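Local coordinates for protein STN1 (Saccharomyces cerevisiae, PDB 3KEY) that regulates telomere length and protects telomere ends, restraining telomerase loading through its interaction with a partner telomere protein, CDC13, at residues 38-43 / 65-70. Sequence-based numbering, arbitrary orientation.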
loop_
_atom_site.group_PDB
_atom_site.type_symbol
_atom_site.label_atom_id
_atom_site.label_comp_id
_atom_site.label_asym_id
_atom_site.label_seq_id
_atom_site.Cartn_x
_atom_site.Cartn_y
_atom_site.Cartn_z
ATOM N N THR A 38 2.524 -15.000 9.988
ATOM C CA THR A 38 2.020 -15.913 11.008
ATOM C C THR A 38 0.561 -15.589 11.336
ATOM O O THR A 38 -0.277 -16.488 11.452
ATOM C CB THR A 38 2.874 -15.817 12.281
ATOM O OG1 THR A 38 4.223 -16.171 11.958
ATOM C CG2 THR A 38 2.334 -16.756 13.370
ATOM N N SER A 39 0.259 -14.302 11.470
ATOM C CA SER A 39 -1.103 -13.874 11.774
ATOM C C SER A 39 -2.076 -14.312 10.671
ATOM O O SER A 39 -3.152 -14.854 10.956
ATOM C CB SER A 39 -1.146 -12.348 11.944
ATOM O OG SER A 39 -2.473 -11.895 12.160
ATOM N N LEU A 40 -1.693 -14.094 9.414
ATOM C CA LEU A 40 -2.536 -14.473 8.279
ATOM C C LEU A 40 -2.657 -15.996 8.186
ATOM O O LEU A 40 -3.704 -16.531 7.812
ATOM C CB LEU A 40 -1.936 -13.939 6.967
ATOM C CG LEU A 40 -2.863 -13.557 5.804
ATOM C CD1 LEU A 40 -2.039 -13.438 4.520
ATOM C CD2 LEU A 40 -3.952 -14.582 5.617
ATOM N N ALA A 41 -1.574 -16.691 8.513
ATOM C CA ALA A 41 -1.572 -18.146 8.447
ATOM C C ALA A 41 -2.596 -18.740 9.412
ATOM O O ALA A 41 -3.253 -19.743 9.091
ATOM C CB ALA A 41 -0.172 -18.691 8.751
ATOM N N SER A 42 -2.744 -18.125 10.585
ATOM C CA SER A 42 -3.705 -18.642 11.556
ATOM C C SER A 42 -5.112 -18.478 10.982
ATOM O O SER A 42 -6.001 -19.272 11.273
ATOM C CB SER A 42 -3.571 -17.930 12.908
ATOM O OG SER A 42 -4.320 -16.736 12.950
ATOM N N PHE A 43 -5.313 -17.454 10.153
ATOM C CA PHE A 43 -6.612 -17.263 9.524
ATOM C C PHE A 43 -6.808 -18.361 8.478
ATOM O O PHE A 43 -7.892 -18.947 8.378
ATOM C CB PHE A 43 -6.711 -15.886 8.856
ATOM C CG PHE A 43 -7.946 -15.712 7.997
ATOM C CD1 PHE A 43 -7.861 -15.783 6.605
ATOM C CD2 PHE A 43 -9.194 -15.513 8.580
ATOM C CE1 PHE A 43 -9.007 -15.659 5.806
ATOM C CE2 PHE A 43 -10.347 -15.389 7.793
ATOM C CZ PHE A 43 -10.251 -15.463 6.402
ATOM N N ARG A 65 2.712 -15.796 0.054
ATOM C CA ARG A 65 2.508 -15.712 -1.383
ATOM C C ARG A 65 1.251 -14.911 -1.700
ATOM O O ARG A 65 1.229 -14.138 -2.659
ATOM C CB ARG A 65 2.381 -17.113 -1.976
ATOM C CG ARG A 65 2.045 -17.135 -3.465
ATOM C CD ARG A 65 0.933 -18.140 -3.744
ATOM N NE ARG A 65 1.256 -19.464 -3.211
ATOM C CZ ARG A 65 0.355 -20.399 -2.920
ATOM N NH1 ARG A 65 -0.940 -20.161 -3.109
ATOM N NH2 ARG A 65 0.746 -21.567 -2.420
ATOM N N ASP A 66 0.202 -15.100 -0.903
ATOM C CA ASP A 66 -1.047 -14.376 -1.124
ATOM C C ASP A 66 -0.832 -12.877 -0.928
ATOM O O ASP A 66 -1.299 -12.065 -1.728
ATOM C CB ASP A 66 -2.148 -14.868 -0.171
ATOM C CG ASP A 66 -2.636 -16.270 -0.506
ATOM O OD1 ASP A 66 -3.496 -16.794 0.237
ATOM O OD2 ASP A 66 -2.166 -16.852 -1.512
ATOM N N LEU A 67 -0.121 -12.515 0.132
ATOM C CA LEU A 67 0.152 -11.110 0.404
ATOM C C LEU A 67 0.979 -10.461 -0.707
ATOM O O LEU A 67 0.599 -9.406 -1.214
ATOM C CB LEU A 67 0.873 -10.954 1.745
ATOM C CG LEU A 67 0.019 -11.320 2.960
ATOM C CD1 LEU A 67 0.879 -11.312 4.212
ATOM C CD2 LEU A 67 -1.153 -10.336 3.086
ATOM N N VAL A 68 2.095 -11.079 -1.091
ATOM C CA VAL A 68 2.915 -10.491 -2.143
ATOM C C VAL A 68 2.135 -10.405 -3.444
ATOM O O VAL A 68 2.215 -9.401 -4.152
ATOM C CB VAL A 68 4.224 -11.280 -2.406
ATOM C CG1 VAL A 68 5.118 -11.237 -1.172
ATOM C CG2 VAL A 68 3.902 -12.708 -2.804
ATOM N N ASN A 69 1.371 -11.450 -3.755
ATOM C CA ASN A 69 0.591 -11.450 -4.983
ATOM C C ASN A 69 -0.477 -10.360 -4.984
ATOM O O ASN A 69 -0.777 -9.800 -6.036
ATOM C CB ASN A 69 -0.046 -12.824 -5.228
ATOM C CG ASN A 69 0.988 -13.899 -5.597
ATOM O OD1 ASN A 69 2.168 -13.596 -5.811
ATOM N ND2 ASN A 69 0.543 -15.154 -5.678
ATOM N N ARG A 70 -1.053 -10.051 -3.820
ATOM C CA ARG A 70 -2.067 -9.001 -3.753
ATOM C C ARG A 70 -1.425 -7.668 -4.141
ATOM O O ARG A 70 -2.018 -6.878 -4.873
ATOM C CB ARG A 70 -2.658 -8.875 -2.339
ATOM C CG ARG A 70 -3.489 -10.063 -1.866
ATOM C CD ARG A 70 -4.043 -9.835 -0.452
ATOM N NE ARG A 70 -4.484 -11.080 0.179
ATOM C CZ ARG A 70 -4.966 -11.170 1.418
ATOM N NH1 ARG A 70 -5.079 -10.085 2.174
ATOM N NH2 ARG A 70 -5.324 -12.351 1.908
#
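L40 and L67 meet in a small, buried, apolar helix-to-helix contact inside the first winged helix-turn-helix of the C-terminal part of STN1. L40 belongs to helix 31-47 and L67 to helix 56-73, the next helix in the chain; their CA atoms, 9.0 Å apart, are the nearest pair between segments 38-43 and 65-70. The two leucines point their ends at each other, and a single methyl of L40 does the touching. Its CD1 lies 3.3 Å from L67 CG, closer than carbons normally pack, so the fit here is tight. The same methyl is 3.5 Å from L67 CD2 and 3.6 Å from L67 CD1, and thus sits against the whole branched end of the other leucine. In L67 the CG is beside the backbone N and anti to the carbonyl carbon (chi1 -67°), which carries its CG and two methyls across to L40. The chi1 of L40, -149°, lies about 30° from the staggered position with CG anti to the backbone N. R70, one turn after L67, lies beside the pair: its NH2 comes to 4.3 Å from L40 CD1, an oblique and distant approach, and L67 CD2 stands 4.0 Å above one face of the R70 guanidinium, displaced to the outer part of the group. The packing continues beyond the two segments, with L40 also touching A63 and L67 reaching A6 and L10, so L67, on helix 56-73, packs against both helix 31-47 and helix 6-16. R70 in turn touches K7 of helix 6-16. Between the two segments, contact therefore rests on dispersion and the burial of methyl groups, with the exposed R70 bringing its charged end to the margin of a hydrophobic pair without a polar bond to segment 38-43.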